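Local coordinates for protein acinetobacter secreted protease CpaA (Acinetobacter nosocomialis M2, PDB 6O38) that probably acts as a secreted zinc metalloprotease of the metzincin type, exported by the type II secretion system with the help of its chaperone CpaB, at residues V4-Q9 with N29-K34; D22-L27 with T49-A54; A473-S478 with G505-G510; S516-P521 with G553-V558. All blocks are in the same frame, centred on the assembly; numbering follows the deposited sequence.

Contact 1. Residues V4-Q9 with N29-K34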
loop_
_atom_site.group_PDB
_atom_site.type_symbol
_atom_site.label_atom_id
_atom_site.label_comp_id
_atom_site.label_asym_id
_atom_site.label_seq_id
_atom_site.Cartn_x
_atom_site.Cartn_y
_atom_site.Cartn_z
ATOM N N VAL A 4 31.646 25.784 6.688
ATOM C CA VAL A 4 31.513 24.808 5.612
ATOM C C VAL A 4 31.859 23.432 6.162
ATOM O O VAL A 4 32.946 23.232 6.719
ATOM C CB VAL A 4 32.409 25.166 4.416
ATOM C CG1 VAL A 4 32.103 24.256 3.234
ATOM C CG2 VAL A 4 32.234 26.628 4.038
ATOM N N LEU A 5 30.940 22.484 6.004
ATOM C CA LEU A 5 31.143 21.106 6.421
ATOM C C LEU A 5 30.777 20.178 5.269
ATOM O O LEU A 5 30.224 20.600 4.250
ATOM C CB LEU A 5 30.319 20.767 7.671
ATOM C CG LEU A 5 31.111 20.403 8.929
ATOM C CD1 LEU A 5 32.039 21.538 9.336
ATOM C CD2 LEU A 5 30.172 20.043 10.068
ATOM N N SER A 6 31.090 18.897 5.443
ATOM C CA SER A 6 30.881 17.899 4.404
ATOM C C SER A 6 30.926 16.521 5.050
ATOM O O SER A 6 31.380 16.387 6.192
ATOM C CB SER A 6 31.942 18.021 3.298
ATOM O OG SER A 6 33.245 17.810 3.816
ATOM N N PRO A 7 30.442 15.483 4.355
ATOM C CA PRO A 7 30.506 14.126 4.934
ATOM C C PRO A 7 31.895 13.700 5.386
ATOM O O PRO A 7 32.043 13.184 6.500
ATOM C CB PRO A 7 29.975 13.250 3.793
ATOM C CG PRO A 7 29.023 14.133 3.077
ATOM C CD PRO A 7 29.614 15.517 3.135
ATOM N N ASN A 8 32.923 13.905 4.555
ATOM C CA ASN A 8 34.273 13.510 4.948
ATOM C C ASN A 8 34.733 14.244 6.202
ATOM O O ASN A 8 35.570 13.729 6.951
ATOM C CB ASN A 8 35.255 13.751 3.801
ATOM C CG ASN A 8 35.023 12.818 2.627
ATOM O OD1 ASN A 8 35.269 13.176 1.475
ATOM N ND2 ASN A 8 34.543 11.614 2.914
ATOM N N GLN A 9 34.200 15.437 6.446
ATOM C CA GLN A 9 34.473 16.188 7.663
ATOM C C GLN A 9 33.466 15.897 8.768
ATOM O O GLN A 9 33.466 16.592 9.789
ATOM C CB GLN A 9 34.490 17.689 7.358
ATOM C CG GLN A 9 35.546 18.105 6.347
ATOM C CD GLN A 9 35.277 19.477 5.757
ATOM O OE1 GLN A 9 34.125 19.886 5.611
ATOM N NE2 GLN A 9 36.341 20.194 5.417
ATOM N N ASN A 29 31.217 14.810 -5.476
ATOM C CA ASN A 29 31.401 13.463 -6.008
ATOM C C ASN A 29 32.318 12.633 -5.116
ATOM O O ASN A 29 32.031 11.462 -4.843
ATOM C CB ASN A 29 31.948 13.528 -7.434
ATOM C CG ASN A 29 30.858 13.746 -8.464
ATOM O OD1 ASN A 29 29.712 13.342 -8.267
ATOM N ND2 ASN A 29 31.211 14.384 -9.574
ATOM N N GLY A 30 33.420 13.216 -4.657
ATOM C CA GLY A 30 34.302 12.546 -3.727
ATOM C C GLY A 30 33.934 12.713 -2.273
ATOM O O GLY A 30 34.606 12.155 -1.400
ATOM N N ASN A 31 32.871 13.465 -1.983
ATOM C CA ASN A 31 32.439 13.754 -0.613
ATOM C C ASN A 31 30.912 13.697 -0.619
ATOM O O ASN A 31 30.246 14.707 -0.868
ATOM C CB ASN A 31 32.960 15.111 -0.158
ATOM C CG ASN A 31 33.111 15.206 1.343
ATOM O OD1 ASN A 31 32.432 14.509 2.094
ATOM N ND2 ASN A 31 34.017 16.068 1.790
ATOM N N TRP A 32 30.363 12.518 -0.333
ATOM C CA TRP A 32 28.942 12.284 -0.539
ATOM C C TRP A 32 28.429 11.242 0.443
ATOM O O TRP A 32 29.161 10.341 0.862
ATOM C CB TRP A 32 28.666 11.834 -1.980
ATOM C CG TRP A 32 27.286 11.294 -2.210
ATOM C CD1 TRP A 32 26.164 12.009 -2.515
ATOM C CD2 TRP A 32 26.885 9.920 -2.160
ATOM N NE1 TRP A 32 25.089 11.165 -2.654
ATOM C CE2 TRP A 32 25.505 9.878 -2.440
ATOM C CE3 TRP A 32 27.558 8.722 -1.902
ATOM C CZ2 TRP A 32 24.786 8.684 -2.473
ATOM C CZ3 TRP A 32 26.843 7.539 -1.934
ATOM C CH2 TRP A 32 25.471 7.528 -2.217
ATOM N N VAL A 33 27.153 11.383 0.806
ATOM C CA VAL A 33 26.434 10.391 1.595
ATOM C C VAL A 33 24.993 10.378 1.103
ATOM O O VAL A 33 24.473 11.392 0.630
ATOM C CB VAL A 33 26.528 10.686 3.112
ATOM C CG1 VAL A 33 25.773 11.961 3.459
ATOM C CG2 VAL A 33 26.020 9.504 3.929
ATOM N N LYS A 34 24.349 9.214 1.201
ATOM C CA LYS A 34 23.028 9.055 0.599
ATOM C C LYS A 34 21.934 9.675 1.462
ATOM O O LYS A 34 21.104 10.445 0.965
ATOM C CB LYS A 34 22.738 7.574 0.349
ATOM C CG LYS A 34 21.617 7.332 -0.648
ATOM C CD LYS A 34 21.424 5.850 -0.921
ATOM C CE LYS A 34 20.591 5.628 -2.174
ATOM N NZ LYS A 34 21.268 6.176 -3.385
#
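The turn S6-P7-N8-Q9, drawn closed by a weak bond from Q9 N to S6 O, comes nearest the loop 29-34 where N8 CA lies 5.9 Å from N31 CA. The side chain of N31 spans this separation. With its CG anti to the backbone N (chi1 -154°), N31 reaches into the turn, and its OD1 accepts the backbone N-H of N8 at 2.6 Å. The N-H...O angle of 161° makes this the principal polar link across the two segments. Its other branch, ND2, meets S6 OG at 2.8 Å, but the poor angle leaves that bond weak; S6 OG in turn makes a weak bond to Q9 OE1.

The amides of N8 and N31 approach from opposite directions with their planes 26° apart and their CG atoms 3.3 Å from each other. This is a packing of flat groups and not a further bond: N8 OD1 lies near N31 CG, while N8 ND2 is engaged by N12. Next to these polar groups the P7 ring touches V33, with P7 CG 3.9 Å from V33 CG1, and P7 also packs on F25 and L27 of the neighbouring strand 22-27. The asparagine amide thus fastens the turn after strand 3-5 to the loop between strands 22-27 and 35-37, the latter in the first StcE-type beta-sandwich domain.

Contact 2. Residues D22-L27 with T49-A54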
loop_
_atom_site.group_PDB
_atom_site.type_symbol
_atom_site.label_atom_id
_atom_site.label_comp_id
_atom_site.label_asym_id
_atom_site.label_seq_id
_atom_site.Cartn_x
_atom_site.Cartn_y
_atom_site.Cartn_z
ATOM N N ASP A 22 25.537 29.139 11.906
ATOM C CA ASP A 22 25.372 29.286 10.460
ATOM C C ASP A 22 26.230 28.207 9.803
ATOM O O ASP A 22 27.443 28.382 9.652
ATOM C CB ASP A 22 25.770 30.681 9.999
ATOM C CG ASP A 22 25.380 30.955 8.560
ATOM O OD1 ASP A 22 24.627 30.145 7.980
ATOM O OD2 ASP A 22 25.827 31.983 8.009
ATOM N N LEU A 23 25.597 27.104 9.418
ATOM C CA LEU A 23 26.291 25.935 8.901
ATOM C C LEU A 23 25.935 25.704 7.438
ATOM O O LEU A 23 24.811 25.969 7.005
ATOM C CB LEU A 23 25.946 24.692 9.728
ATOM C CG LEU A 23 26.620 23.367 9.365
ATOM C CD1 LEU A 23 28.129 23.528 9.304
ATOM C CD2 LEU A 23 26.239 22.297 10.370
ATOM N N GLU A 24 26.911 25.207 6.680
ATOM C CA GLU A 24 26.733 24.890 5.266
ATOM C C GLU A 24 27.277 23.489 5.016
ATOM O O GLU A 24 28.486 23.260 5.120
ATOM C CB GLU A 24 27.432 25.918 4.378
ATOM C CG GLU A 24 27.078 25.802 2.906
ATOM C CD GLU A 24 27.419 27.055 2.126
ATOM O OE1 GLU A 24 28.559 27.549 2.254
ATOM O OE2 GLU A 24 26.539 27.552 1.395
ATOM N N PHE A 25 26.385 22.558 4.686
ATOM C CA PHE A 25 26.741 21.165 4.449
ATOM C C PHE A 25 26.769 20.913 2.947
ATOM O O PHE A 25 25.737 21.029 2.276
ATOM C CB PHE A 25 25.745 20.234 5.142
ATOM C CG PHE A 25 26.220 18.816 5.271
ATOM C CD1 PHE A 25 27.081 18.452 6.293
ATOM C CD2 PHE A 25 25.795 17.844 4.382
ATOM C CE1 PHE A 25 27.517 17.147 6.421
ATOM C CE2 PHE A 25 26.226 16.536 4.504
ATOM C CZ PHE A 25 27.088 16.188 5.525
ATOM N N SER A 26 27.942 20.569 2.422
ATOM C CA SER A 26 28.152 20.432 0.988
ATOM C C SER A 26 28.398 18.976 0.615
ATOM O O SER A 26 29.116 18.255 1.315
ATOM C CB SER A 26 29.331 21.291 0.523
ATOM O OG SER A 26 29.080 22.668 0.750
ATOM N N LEU A 27 27.800 18.556 -0.496
ATOM C CA LEU A 27 27.971 17.217 -1.045
ATOM C C LEU A 27 28.661 17.317 -2.398
ATOM O O LEU A 27 28.296 18.161 -3.224
ATOM C CB LEU A 27 26.622 16.507 -1.187
ATOM C CG LEU A 27 25.855 16.194 0.099
ATOM C CD1 LEU A 27 24.366 16.090 -0.180
ATOM C CD2 LEU A 27 26.367 14.907 0.722
ATOM N N THR A 49 22.372 25.191 5.550
ATOM C CA THR A 49 22.216 25.217 4.102
ATOM C C THR A 49 22.873 23.981 3.508
ATOM O O THR A 49 24.050 23.713 3.770
ATOM C CB THR A 49 22.826 26.485 3.496
ATOM O OG1 THR A 49 22.140 27.636 4.003
ATOM C CG2 THR A 49 22.711 26.461 1.979
ATOM N N ILE A 50 22.114 23.232 2.713
ATOM C CA ILE A 50 22.584 21.999 2.090
ATOM C C ILE A 50 22.784 22.262 0.604
ATOM O O ILE A 50 21.843 22.654 -0.099
ATOM C CB ILE A 50 21.603 20.839 2.315
ATOM C CG1 ILE A 50 21.362 20.623 3.810
ATOM C CG2 ILE A 50 22.129 19.566 1.672
ATOM C CD1 ILE A 50 20.354 19.532 4.112
ATOM N N ARG A 51 24.008 22.048 0.127
ATOM C CA ARG A 51 24.338 22.150 -1.286
ATOM C C ARG A 51 24.837 20.802 -1.787
ATOM O O ARG A 51 25.367 19.994 -1.018
ATOM C CB ARG A 51 25.403 23.223 -1.542
ATOM C CG ARG A 51 24.947 24.646 -1.271
ATOM C CD ARG A 51 26.056 25.636 -1.592
ATOM N NE ARG A 51 25.645 27.020 -1.375
ATOM C CZ ARG A 51 26.435 28.071 -1.572
ATOM N NH1 ARG A 51 25.980 29.296 -1.349
ATOM N NH2 ARG A 51 27.683 27.897 -1.988
ATOM N N SER A 52 24.668 20.564 -3.085
ATOM C CA SER A 52 25.083 19.299 -3.676
ATOM C C SER A 52 25.553 19.522 -5.104
ATOM O O SER A 52 24.846 20.138 -5.906
ATOM C CB SER A 52 23.941 18.279 -3.654
ATOM O OG SER A 52 24.320 17.079 -4.309
ATOM N N SER A 53 26.749 19.019 -5.409
ATOM C CA SER A 53 27.255 18.960 -6.774
ATOM C C SER A 53 27.589 17.533 -7.188
ATOM O O SER A 53 28.238 17.331 -8.221
ATOM C CB SER A 53 28.487 19.856 -6.933
ATOM O OG SER A 53 29.562 19.395 -6.133
ATOM N N ALA A 54 27.159 16.543 -6.411
ATOM C CA ALA A 54 27.486 15.153 -6.685
ATOM C C ALA A 54 26.576 14.581 -7.764
ATOM O O ALA A 54 25.429 15.005 -7.933
ATOM C CB ALA A 54 27.366 14.314 -5.413
#
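The guanidinium of R51 carries the carboxylate of E24 over one of its faces, the CD of E24 standing 3.9 Å above the plane and over its centre. The two planes are 54° apart, and although E24 OE2 comes within 3.0 Å of R51 NE, it lies well off the guanidinium plane, where no N-H points at it. The salt bridge therefore rests on charge alone. It runs diagonally across the face that carries E24, S26, T49 and R51, from E24, paired with T49, to R51, paired with S26 two residues further along. R51 is extended from CG to NE, and E24, with CG anti to its own N (chi1 -169°), brings its end across to the next strand.

Beneath these side chains the two strands run parallel, 15° apart. F25 uses both backbone polar groups on the partner strand, its N bonding T49 O at 2.8 Å and its O receiving R51 N at 2.9 Å. R51 O then takes L27 N, and the ladder ends with S53 N on L27 O at 2.8 Å.

F25, L27, I50 and S52 point to the other face. There L27 CB lies 3.9 Å from S52 OG, and F25, L27 and I50 all pack on L36 of strand 35-37. Strand 22-27 is bonded along its other edge to strand 3-5, through T3 and L5. A parallel ladder with one face polar and partly exposed, the other buried and largely apolar, fits the StcE-type beta-sandwich domain to which both strands belong.

Contact 3. Residues A473-S478 with G505-G510. With ZN (zinc ion), chain M.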
loop_
_atom_site.group_PDB
_atom_site.type_symbol
_atom_site.label_atom_id
_atom_site.label_comp_id
_atom_site.label_asym_id
_atom_site.label_seq_id
_atom_site.Cartn_x
_atom_site.Cartn_y
_atom_site.Cartn_z
ATOM N N ALA A 473 4.502 -19.598 -16.108
ATOM C CA ALA A 473 3.158 -20.097 -15.839
ATOM C C ALA A 473 2.333 -20.146 -17.120
ATOM O O ALA A 473 2.335 -19.189 -17.901
ATOM C CB ALA A 473 2.452 -19.229 -14.794
ATOM N N TRP A 474 1.633 -21.255 -17.346
ATOM C CA TRP A 474 0.759 -21.366 -18.506
ATOM C C TRP A 474 -0.422 -20.411 -18.379
ATOM O O TRP A 474 -1.029 -20.285 -17.313
ATOM C CB TRP A 474 0.264 -22.804 -18.659
ATOM C CG TRP A 474 1.370 -23.806 -18.778
ATOM C CD1 TRP A 474 1.848 -24.620 -17.792
ATOM C CD2 TRP A 474 2.132 -24.111 -19.953
ATOM N NE1 TRP A 474 2.865 -25.406 -18.278
ATOM C CE2 TRP A 474 3.059 -25.114 -19.603
ATOM C CE3 TRP A 474 2.122 -23.631 -21.267
ATOM C CZ2 TRP A 474 3.967 -25.645 -20.518
ATOM C CZ3 TRP A 474 3.025 -24.159 -22.173
ATOM C CH2 TRP A 474 3.933 -25.156 -21.794
ATOM N N ILE A 475 -0.747 -19.737 -19.479
ATOM C CA ILE A 475 -1.820 -18.749 -19.504
ATOM C C ILE A 475 -3.140 -19.453 -19.784
ATOM O O ILE A 475 -3.238 -20.259 -20.718
ATOM C CB ILE A 475 -1.541 -17.659 -20.551
ATOM C CG1 ILE A 475 -0.207 -16.970 -20.255
ATOM C CG2 ILE A 475 -2.676 -16.648 -20.579
ATOM C CD1 ILE A 475 0.014 -15.696 -21.039
ATOM N N ASN A 476 -4.158 -19.146 -18.975
ATOM C CA ASN A 476 -5.497 -19.719 -19.116
ATOM C C ASN A 476 -5.425 -21.247 -19.056
ATOM O O ASN A 476 -5.857 -21.963 -19.961
ATOM C CB ASN A 476 -6.170 -19.238 -20.406
ATOM C CG ASN A 476 -7.659 -19.519 -20.429
ATOM O OD1 ASN A 476 -8.315 -19.540 -19.388
ATOM N ND2 ASN A 476 -8.202 -19.736 -21.622
ATOM N N ALA A 477 -4.867 -21.731 -17.951
ATOM C CA ALA A 477 -4.446 -23.120 -17.854
ATOM C C ALA A 477 -5.630 -24.042 -17.602
ATOM O O ALA A 477 -6.490 -23.754 -16.764
ATOM C CB ALA A 477 -3.415 -23.276 -16.736
ATOM N N SER A 478 -5.672 -25.150 -18.337
ATOM C CA SER A 478 -6.567 -26.247 -18.008
ATOM C C SER A 478 -6.069 -26.955 -16.748
ATOM O O SER A 478 -5.049 -26.591 -16.158
ATOM C CB SER A 478 -6.668 -27.219 -19.182
ATOM O OG SER A 478 -5.408 -27.798 -19.474
ATOM N N GLY A 505 -5.695 -16.728 -16.506
ATOM C CA GLY A 505 -6.023 -16.292 -17.842
ATOM C C GLY A 505 -5.636 -14.866 -18.185
ATOM O O GLY A 505 -6.220 -14.297 -19.114
ATOM N N LEU A 506 -4.678 -14.279 -17.475
ATOM C CA LEU A 506 -4.328 -12.877 -17.642
ATOM C C LEU A 506 -3.044 -12.734 -18.453
ATOM O O LEU A 506 -2.163 -13.596 -18.421
ATOM C CB LEU A 506 -4.165 -12.195 -16.284
ATOM C CG LEU A 506 -5.391 -12.251 -15.373
ATOM C CD1 LEU A 506 -5.133 -11.503 -14.077
ATOM C CD2 LEU A 506 -6.613 -11.697 -16.087
ATOM N N TYR A 507 -2.952 -11.627 -19.181
ATOM C CA TYR A 507 -1.791 -11.296 -19.989
ATOM C C TYR A 507 -1.156 -10.014 -19.466
ATOM O O TYR A 507 -1.713 -9.317 -18.614
ATOM C CB TYR A 507 -2.177 -11.139 -21.467
ATOM C CG TYR A 507 -2.774 -12.382 -22.089
ATOM C CD1 TYR A 507 -4.117 -12.695 -21.911
ATOM C CD2 TYR A 507 -1.999 -13.239 -22.859
ATOM C CE1 TYR A 507 -4.668 -13.828 -22.477
ATOM C CE2 TYR A 507 -2.543 -14.375 -23.430
ATOM C CZ TYR A 507 -3.877 -14.665 -23.237
ATOM O OH TYR A 507 -4.422 -15.794 -23.803
ATOM N N HIS A 508 0.030 -9.705 -19.985
ATOM C CA HIS A 508 0.721 -8.490 -19.584
ATOM C C HIS A 508 0.037 -7.263 -20.182
ATOM O O HIS A 508 -0.806 -7.356 -21.079
ATOM C CB HIS A 508 2.188 -8.537 -20.010
ATOM C CG HIS A 508 3.012 -9.520 -19.239
ATOM N ND1 HIS A 508 4.139 -10.117 -19.759
ATOM C CD2 HIS A 508 2.875 -10.005 -17.982
ATOM C CE1 HIS A 508 4.659 -10.931 -18.858
ATOM N NE2 HIS A 508 3.911 -10.881 -17.771
ATOM N N ASN A 509 0.408 -6.096 -19.658
ATOM C CA ASN A 509 -0.109 -4.839 -20.182
ATOM C C ASN A 509 0.244 -4.692 -21.658
ATOM O O ASN A 509 1.298 -5.138 -22.117
ATOM C CB ASN A 509 0.452 -3.661 -19.383
ATOM C CG ASN A 509 1.967 -3.659 -19.335
ATOM O OD1 ASN A 509 2.582 -4.494 -18.670
ATOM N ND2 ASN A 509 2.581 -2.714 -20.040
ATOM N N GLY A 510 -0.656 -4.054 -22.406
ATOM C CA GLY A 510 -0.502 -3.919 -23.836
ATOM C C GLY A 510 -1.125 -5.033 -24.649
ATOM O O GLY A 510 -1.268 -4.882 -25.869
HETATM ZN ZN ZN M . 4.264 -12.712 -16.848
#
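I475 sets its methyl CG2 over one face of the Y507 ring, and this CH-pi contact stands in for hydrogen bonds, none of which joins the two segments. Its geometry is clear, with CG2 3.8 Å from the ring centroid and 23° off the normal, offset toward the rim so that Y507 CZ is its nearest ring atom at 3.5 Å. With CG1 anti to the carbonyl carbon (chi1 -58°), I475 also lays CD1 against the ring, 3.7 Å from Y507 CD2.

The backbones come closest at the next residue: N476 CA is 3.7 Å from G505 CA, and N476 N is 3.6 Å from the same G505 CA. G505 has positive phi and ends its helix in a Schellman motif, turning the chain toward H508. The spacing of H498, H502, G505 and H508 matches the HExxHxxGxxH signature of metzincins, in which this glycine permits the turn that brings the third histidine to the metal. H508 NE2 indeed binds the zinc ion at 2.1 Å, together with H498 and H502. D170 of the chaperone CpaB also binds this zinc, and E172 of CpaB bonds H508 N and packs on I475 and Y507.

The loop 473-478, which follows strand 471-473, is held to the C-terminal end of helix 496-504 by backbone hydrogen bonds of N476 with H502 and A477 with N503, while N476 and L506 pack on helix 557-569.

Contact 4. Residues S516-P521 with G553-V558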
loop_
_atom_site.group_PDB
_atom_site.type_symbol
_atom_site.label_atom_id
_atom_site.label_comp_id
_atom_site.label_asym_id
_atom_site.label_seq_id
_atom_site.Cartn_x
_atom_site.Cartn_y
_atom_site.Cartn_z
ATOM N N SER A 516 -5.908 -8.187 -19.022
ATOM C CA SER A 516 -4.522 -7.754 -19.104
ATOM C C SER A 516 -4.250 -6.723 -18.018
ATOM O O SER A 516 -5.170 -6.159 -17.422
ATOM C CB SER A 516 -4.194 -7.172 -20.487
ATOM O OG SER A 516 -5.046 -6.084 -20.797
ATOM N N GLY A 517 -2.963 -6.486 -17.767
ATOM C CA GLY A 517 -2.573 -5.582 -16.709
ATOM C C GLY A 517 -2.716 -4.120 -17.086
ATOM O O GLY A 517 -2.861 -3.751 -18.251
ATOM N N PHE A 518 -2.676 -3.277 -16.057
ATOM C CA PHE A 518 -2.761 -1.828 -16.201
ATOM C C PHE A 518 -1.420 -1.229 -15.790
ATOM O O PHE A 518 -1.064 -1.248 -14.607
ATOM C CB PHE A 518 -3.901 -1.267 -15.354
ATOM C CG PHE A 518 -4.051 0.224 -15.444
ATOM C CD1 PHE A 518 -4.673 0.807 -16.536
ATOM C CD2 PHE A 518 -3.579 1.043 -14.433
ATOM C CE1 PHE A 518 -4.815 2.179 -16.619
ATOM C CE2 PHE A 518 -3.718 2.415 -14.509
ATOM C CZ PHE A 518 -4.337 2.984 -15.605
ATOM N N ALA A 519 -0.685 -0.700 -16.762
ATOM C CA ALA A 519 0.603 -0.063 -16.515
ATOM C C ALA A 519 0.412 1.444 -16.421
ATOM O O ALA A 519 -0.268 2.043 -17.262
ATOM C CB ALA A 519 1.604 -0.406 -17.620
ATOM N N HIS A 520 1.017 2.056 -15.398
ATOM C CA HIS A 520 0.859 3.486 -15.174
ATOM C C HIS A 520 2.008 3.979 -14.313
ATOM O O HIS A 520 2.424 3.260 -13.393
ATOM C CB HIS A 520 -0.480 3.794 -14.496
ATOM C CG HIS A 520 -0.860 5.242 -14.532
ATOM N ND1 HIS A 520 -0.420 6.152 -13.595
ATOM C CD2 HIS A 520 -1.638 5.938 -15.394
ATOM C CE1 HIS A 520 -0.910 7.345 -13.879
ATOM N NE2 HIS A 520 -1.653 7.243 -14.966
ATOM N N PRO A 521 2.548 5.172 -14.577
ATOM C CA PRO A 521 3.678 5.663 -13.768
ATOM C C PRO A 521 3.348 5.856 -12.298
ATOM O O PRO A 521 4.267 5.854 -11.471
ATOM C CB PRO A 521 4.036 6.996 -14.440
ATOM C CG PRO A 521 3.513 6.870 -15.836
ATOM C CD PRO A 521 2.258 6.057 -15.717
ATOM N N GLY A 553 -14.188 -2.764 -20.935
ATOM C CA GLY A 553 -14.133 -3.517 -22.169
ATOM C C GLY A 553 -12.764 -3.686 -22.793
ATOM O O GLY A 553 -12.647 -4.408 -23.794
ATOM N N LYS A 554 -11.727 -3.056 -22.255
ATOM C CA LYS A 554 -10.386 -3.216 -22.808
ATOM C C LYS A 554 -9.371 -3.745 -21.808
ATOM O O LYS A 554 -8.590 -4.637 -22.149
ATOM C CB LYS A 554 -9.897 -1.894 -23.416
ATOM C CG LYS A 554 -10.655 -1.531 -24.688
ATOM C CD LYS A 554 -9.945 -0.476 -25.516
ATOM C CE LYS A 554 -10.624 -0.317 -26.871
ATOM N NZ LYS A 554 -10.142 0.875 -27.620
ATOM N N ILE A 555 -9.347 -3.222 -20.585
ATOM C CA ILE A 555 -8.392 -3.647 -19.562
ATOM C C ILE A 555 -9.202 -3.965 -18.310
ATOM O O ILE A 555 -9.534 -3.065 -17.530
ATOM C CB ILE A 555 -7.324 -2.587 -19.276
ATOM C CG1 ILE A 555 -6.578 -2.213 -20.559
ATOM C CG2 ILE A 555 -6.344 -3.088 -18.224
ATOM C CD1 ILE A 555 -5.637 -1.037 -20.399
ATOM N N ASP A 556 -9.523 -5.247 -18.115
ATOM C CA ASP A 556 -10.311 -5.684 -16.958
ATOM C C ASP A 556 -9.857 -7.102 -16.601
ATOM O O ASP A 556 -10.374 -8.085 -17.135
ATOM C CB ASP A 556 -11.802 -5.625 -17.259
ATOM C CG ASP A 556 -12.658 -5.775 -16.017
ATOM O OD1 ASP A 556 -12.104 -6.034 -14.927
ATOM O OD2 ASP A 556 -13.894 -5.628 -16.130
ATOM N N ALA A 557 -8.893 -7.191 -15.682
ATOM C CA ALA A 557 -8.400 -8.499 -15.261
ATOM C C ALA A 557 -9.391 -9.197 -14.337
ATOM O O ALA A 557 -9.547 -10.422 -14.400
ATOM C CB ALA A 557 -7.041 -8.356 -14.577
ATOM N N VAL A 558 -10.059 -8.436 -13.467
ATOM C CA VAL A 558 -10.956 -9.033 -12.480
ATOM C C VAL A 558 -12.123 -9.736 -13.165
ATOM O O VAL A 558 -12.595 -10.782 -12.702
ATOM C CB VAL A 558 -11.440 -7.959 -11.487
ATOM C CG1 VAL A 558 -12.452 -8.542 -10.512
ATOM C CG2 VAL A 558 -10.257 -7.363 -10.737
#
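Van der Waals packing carries this contact, most of it through one branch of I555. Its CG2, anti to the backbone N as CG1 turns beside that N (chi1 -57°), reaches the 516-521 segment where two carbonyls come close together: S516 O is 3.4 Å away and G517 O 3.5 Å. The apolar touch is a separate one, from the same methyl to F518 CB at 4.2 Å. The other branch of I555 runs on to CD1, which lies at the edge of the F518 ring, near its plane. A557 adds a looser touch, its CB 4.1 Å from S516 O.

K554 and I555 together oppose E551 in a classic beta bulge. The next residue, D556, takes the N-cap position of helix 557-569, its side chain capping a backbone N beyond the segment. The contact thus sets the loop after the zinc-binding histidines against the start of the C-terminal helix.

Polar links between the segments are indirect. S536 OG bonds both S516 O and A557 N, so one hydroxyl bridges the two backbones, while S516 OG is held by N513 O. Beyond these, F518 pairs through its backbone with T525.

The four contacts form two separate pairs. Contacts 1 and 2 have centres 8 Å apart and share the sheet around strand 22-27, where L5 N meets E24 O at 2.7 Å and L5 O meets S26 N at 2.9 Å. Contacts 3 and 4, with centres 13 Å apart, adjoin through Y507 O and G517 N, 3.2 Å apart in a probable hydrogen bond, and through N509 packing on A519. Contact 3 supplies H508 to the zinc, whereas G517 of contact 4 lies about 10 Å from it without binding it. Contacts 1 and 2 lie about 50 and 51 Å from contact 3, centre to centre, so the N-terminal pair is remote from the metal site.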